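Local structure of YchF GTP-binding protein (1NI3) at residues Pro58-Phe70 with Arg82-Leu95. The protein hydrolyses ATP, and GTP less efficiently, and negatively regulates the G2/M transition of the cell cycle. Numbering follows the deposited sequence.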
# COMPACT_ATOMS: atom_id res chain seq x y z
N PRO A 58 -12.55 3.49 -14.00
CA PRO A 58 -12.57 4.90 -13.60
C PRO A 58 -12.13 5.17 -12.16
O PRO A 58 -11.40 6.12 -11.91
CB PRO A 58 -14.02 5.29 -13.85
CG PRO A 58 -14.38 4.46 -15.04
CD PRO A 58 -13.81 3.11 -14.66
N GLU A 59 -12.56 4.34 -11.22
CA GLU A 59 -12.18 4.55 -9.82
C GLU A 59 -10.87 3.86 -9.47
O GLU A 59 -10.44 3.88 -8.31
CB GLU A 59 -13.27 4.05 -8.88
CG GLU A 59 -14.60 4.75 -9.02
CD GLU A 59 -15.20 4.55 -10.38
OE1 GLU A 59 -15.36 3.38 -10.79
OE2 GLU A 59 -15.51 5.57 -11.04
N GLU A 60 -10.25 3.25 -10.47
CA GLU A 60 -8.98 2.57 -10.26
C GLU A 60 -7.86 3.28 -11.01
O GLU A 60 -8.02 3.65 -12.17
CB GLU A 60 -9.05 1.12 -10.76
CG GLU A 60 -7.73 0.38 -10.61
CD GLU A 60 -7.85 -1.11 -10.89
OE1 GLU A 60 -8.33 -1.46 -11.99
OE2 GLU A 60 -7.47 -1.92 -10.01
N ALA A 61 -6.74 3.45 -10.33
CA ALA A 61 -5.58 4.07 -10.93
C ALA A 61 -4.38 3.13 -10.78
O ALA A 61 -4.15 2.57 -9.70
CB ALA A 61 -5.29 5.41 -10.25
N LYS A 62 -3.66 2.91 -11.89
CA LYS A 62 -2.47 2.06 -11.91
C LYS A 62 -1.28 3.04 -11.89
O LYS A 62 -0.85 3.49 -12.95
CB LYS A 62 -2.38 1.25 -13.21
CG LYS A 62 -3.51 0.26 -13.49
CD LYS A 62 -3.50 -0.88 -12.49
CE LYS A 62 -4.72 -1.79 -12.63
NZ LYS A 62 -4.84 -2.67 -11.42
N VAL A 63 -0.76 3.37 -10.72
CA VAL A 63 0.35 4.32 -10.65
C VAL A 63 1.69 3.61 -10.80
O VAL A 63 1.95 2.59 -10.15
CB VAL A 63 0.34 5.10 -9.32
CG1 VAL A 63 1.27 6.30 -9.40
CG2 VAL A 63 -1.07 5.52 -9.02
N ALA A 64 2.56 4.14 -11.65
CA ALA A 64 3.86 3.53 -11.86
C ALA A 64 4.74 3.71 -10.64
O ALA A 64 4.88 4.81 -10.13
CB ALA A 64 4.53 4.14 -13.08
N VAL A 65 5.32 2.60 -10.17
CA VAL A 65 6.19 2.64 -9.00
C VAL A 65 7.56 3.17 -9.42
O VAL A 65 8.21 2.61 -10.30
CB VAL A 65 6.42 1.26 -8.40
CG1 VAL A 65 7.10 1.41 -7.05
CG2 VAL A 65 5.12 0.50 -8.30
N PRO A 66 8.00 4.27 -8.80
CA PRO A 66 9.31 4.82 -9.15
C PRO A 66 10.45 3.96 -8.61
O PRO A 66 10.41 3.47 -7.48
CB PRO A 66 9.27 6.23 -8.56
CG PRO A 66 8.35 6.09 -7.39
CD PRO A 66 7.26 5.18 -7.91
N ASP A 67 11.47 3.76 -9.44
CA ASP A 67 12.60 2.94 -9.04
C ASP A 67 13.84 3.14 -9.89
O ASP A 67 13.95 2.61 -10.99
CB ASP A 67 12.21 1.46 -9.04
CG ASP A 67 13.39 0.56 -8.78
OD1 ASP A 67 14.18 0.86 -7.85
OD2 ASP A 67 13.51 -0.47 -9.48
N GLU A 68 14.78 3.90 -9.34
CA GLU A 68 16.02 4.21 -10.02
C GLU A 68 16.65 2.99 -10.67
O GLU A 68 17.25 3.09 -11.75
CB GLU A 68 16.98 4.87 -9.04
CG GLU A 68 16.84 6.37 -9.04
CD GLU A 68 17.22 7.01 -7.71
OE1 GLU A 68 18.32 6.72 -7.20
OE2 GLU A 68 16.40 7.80 -7.19
N ARG A 69 16.51 1.83 -10.04
CA ARG A 69 17.07 0.63 -10.63
C ARG A 69 16.42 0.45 -12.00
O ARG A 69 17.11 0.29 -13.00
CB ARG A 69 16.78 -0.58 -9.74
CG ARG A 69 17.41 -0.49 -8.37
CD ARG A 69 17.08 -1.73 -7.58
NE ARG A 69 16.77 -1.43 -6.18
CZ ARG A 69 16.32 -2.34 -5.32
NH1 ARG A 69 16.13 -3.59 -5.73
NH2 ARG A 69 16.06 -2.00 -4.07
N PHE A 70 15.09 0.48 -12.04
CA PHE A 70 14.38 0.35 -13.30
C PHE A 70 14.92 1.40 -14.27
O PHE A 70 15.17 1.11 -15.45
CB PHE A 70 12.88 0.56 -13.08
CG PHE A 70 12.06 0.48 -14.34
CD1 PHE A 70 11.91 -0.73 -15.00
CD2 PHE A 70 11.48 1.61 -14.89
CE1 PHE A 70 11.21 -0.81 -16.20
CE2 PHE A 70 10.78 1.54 -16.09
CZ PHE A 70 10.65 0.33 -16.75
N ARG A 82 9.41 -0.35 -22.22
CA ARG A 82 9.78 -0.25 -20.82
C ARG A 82 8.50 -0.32 -20.01
O ARG A 82 7.63 0.54 -20.14
CB ARG A 82 10.46 1.08 -20.53
CG ARG A 82 11.50 1.47 -21.54
CD ARG A 82 12.11 2.81 -21.18
NE ARG A 82 13.25 3.12 -22.03
CZ ARG A 82 14.13 4.09 -21.77
NH1 ARG A 82 14.00 4.84 -20.69
NH2 ARG A 82 15.14 4.30 -22.60
N VAL A 83 8.37 -1.35 -19.18
CA VAL A 83 7.19 -1.49 -18.36
C VAL A 83 7.57 -1.47 -16.89
O VAL A 83 8.19 -2.41 -16.37
CB VAL A 83 6.44 -2.80 -18.66
CG1 VAL A 83 5.15 -2.84 -17.86
CG2 VAL A 83 6.17 -2.91 -20.15
N PRO A 84 7.21 -0.39 -16.19
CA PRO A 84 7.50 -0.22 -14.77
C PRO A 84 6.57 -1.06 -13.93
O PRO A 84 5.66 -1.70 -14.44
CB PRO A 84 7.25 1.27 -14.56
CG PRO A 84 6.11 1.53 -15.48
CD PRO A 84 6.56 0.82 -16.73
N ALA A 85 6.81 -1.06 -12.62
CA ALA A 85 5.96 -1.81 -11.71
C ALA A 85 4.74 -0.93 -11.51
O ALA A 85 4.71 0.22 -11.96
CB ALA A 85 6.68 -2.03 -10.39
N PHE A 86 3.72 -1.45 -10.84
CA PHE A 86 2.53 -0.64 -10.61
C PHE A 86 1.87 -0.84 -9.26
O PHE A 86 1.73 -1.97 -8.79
CB PHE A 86 1.50 -0.89 -11.71
CG PHE A 86 1.91 -0.33 -13.04
CD1 PHE A 86 2.52 -1.13 -13.99
CD2 PHE A 86 1.73 1.02 -13.32
CE1 PHE A 86 2.93 -0.60 -15.22
CE2 PHE A 86 2.15 1.56 -14.55
CZ PHE A 86 2.75 0.74 -15.50
N LEU A 87 1.50 0.28 -8.63
CA LEU A 87 0.78 0.26 -7.35
C LEU A 87 -0.66 0.62 -7.68
O LEU A 87 -0.94 1.66 -8.29
CB LEU A 87 1.30 1.30 -6.35
CG LEU A 87 0.39 1.44 -5.11
CD1 LEU A 87 0.44 0.16 -4.30
CD2 LEU A 87 0.80 2.62 -4.25
N THR A 88 -1.58 -0.26 -7.31
CA THR A 88 -3.00 -0.02 -7.56
C THR A 88 -3.55 0.91 -6.47
O THR A 88 -3.30 0.73 -5.27
CB THR A 88 -3.76 -1.36 -7.57
OG1 THR A 88 -3.20 -2.19 -8.60
CG2 THR A 88 -5.24 -1.14 -7.85
N VAL A 89 -4.28 1.94 -6.88
CA VAL A 89 -4.85 2.88 -5.93
C VAL A 89 -6.33 3.08 -6.24
O VAL A 89 -6.70 3.52 -7.32
CB VAL A 89 -4.10 4.23 -6.00
CG1 VAL A 89 -4.61 5.19 -4.93
CG2 VAL A 89 -2.62 4.00 -5.85
N PHE A 90 -7.18 2.75 -5.26
CA PHE A 90 -8.62 2.88 -5.44
C PHE A 90 -9.27 4.11 -4.82
O PHE A 90 -8.95 4.51 -3.68
CB PHE A 90 -9.35 1.64 -4.94
CG PHE A 90 -9.50 0.58 -5.99
CD1 PHE A 90 -8.83 -0.63 -5.87
CD2 PHE A 90 -10.28 0.80 -7.12
CE1 PHE A 90 -8.93 -1.60 -6.86
CE2 PHE A 90 -10.38 -0.17 -8.12
CZ PHE A 90 -9.71 -1.37 -8.00
N ASP A 91 -10.17 4.69 -5.59
CA ASP A 91 -10.93 5.86 -5.18
C ASP A 91 -12.21 5.40 -4.49
O ASP A 91 -13.30 5.45 -5.05
CB ASP A 91 -11.25 6.72 -6.40
CG ASP A 91 -12.15 7.88 -6.06
OD1 ASP A 91 -11.98 8.45 -4.96
OD2 ASP A 91 -13.02 8.22 -6.89
N ILE A 92 -12.05 4.95 -3.25
CA ILE A 92 -13.16 4.47 -2.43
C ILE A 92 -14.38 5.39 -2.56
O ILE A 92 -15.48 4.92 -2.86
CB ILE A 92 -12.73 4.39 -0.95
CG1 ILE A 92 -11.43 3.60 -0.85
CG2 ILE A 92 -13.84 3.73 -0.14
CD1 ILE A 92 -11.52 2.20 -1.40
N ALA A 93 -14.20 6.68 -2.32
CA ALA A 93 -15.30 7.62 -2.42
C ALA A 93 -16.00 7.46 -3.76
O ALA A 93 -17.22 7.29 -3.82
CB ALA A 93 -14.80 9.04 -2.26
N GLY A 94 -15.25 7.51 -4.85
CA GLY A 94 -15.84 7.36 -6.16
C GLY A 94 -16.66 6.10 -6.35
O GLY A 94 -17.58 6.09 -7.17
N LEU A 95 -16.34 5.05 -5.61
CA LEU A 95 -17.04 3.76 -5.73
C LEU A 95 -18.35 3.71 -4.96
O LEU A 95 -18.93 2.64 -4.81
CB LEU A 95 -16.16 2.62 -5.25
CG LEU A 95 -14.99 2.28 -6.16
CD1 LEU A 95 -13.99 1.41 -5.43
CD2 LEU A 95 -15.51 1.61 -7.42
O HOH W 1 -13.15 7.64 -9.66
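The antiparallel edge of the P-loop G-domain sheet is made here by strand 60-65 beside strand 85-90, which is followed at once by the DxxG sequence Asp91-Ile92-Ala93-Gly94, consistent with the G3 motif of P-loop GTPases. The Asp91 side chain lies about 5 Å from that of Ser34, probably a magnesium ligand. Reciprocal backbone bonds join Ala61 to Val89 and Val63 to Leu87 (Leu87 N to Val63 O, 2.8 Å). Asp91 N donates to Glu59 O (2.9 Å, 168° at the hydrogen), carrying the register into the loop. Glu60 keeps CG anti to its N (chi1 178°), and its extended chain crosses the Phe90 ring obliquely, CG 3.7 Å from Phe90 CE2 and CD near CZ, with the carboxylate plane 24° from the ring plane. Lys62 NZ lies 3.1 Å from Glu60 OE2 in a salt bridge and bonds weakly to Thr88 OG1. Replacing Phe90 by alanine would probably open a gap beside Glu60 CB and CG, leaving its carboxylate positioned chiefly by Lys62. At the other end Pro84 CA makes a CH-pi contact over one Phe70 face, 4.0 Å from the ring centroid. Helix 33-42 packs on the Ala61 and Val63 face, and strand 22-27 pairs in parallel with strand 81-90.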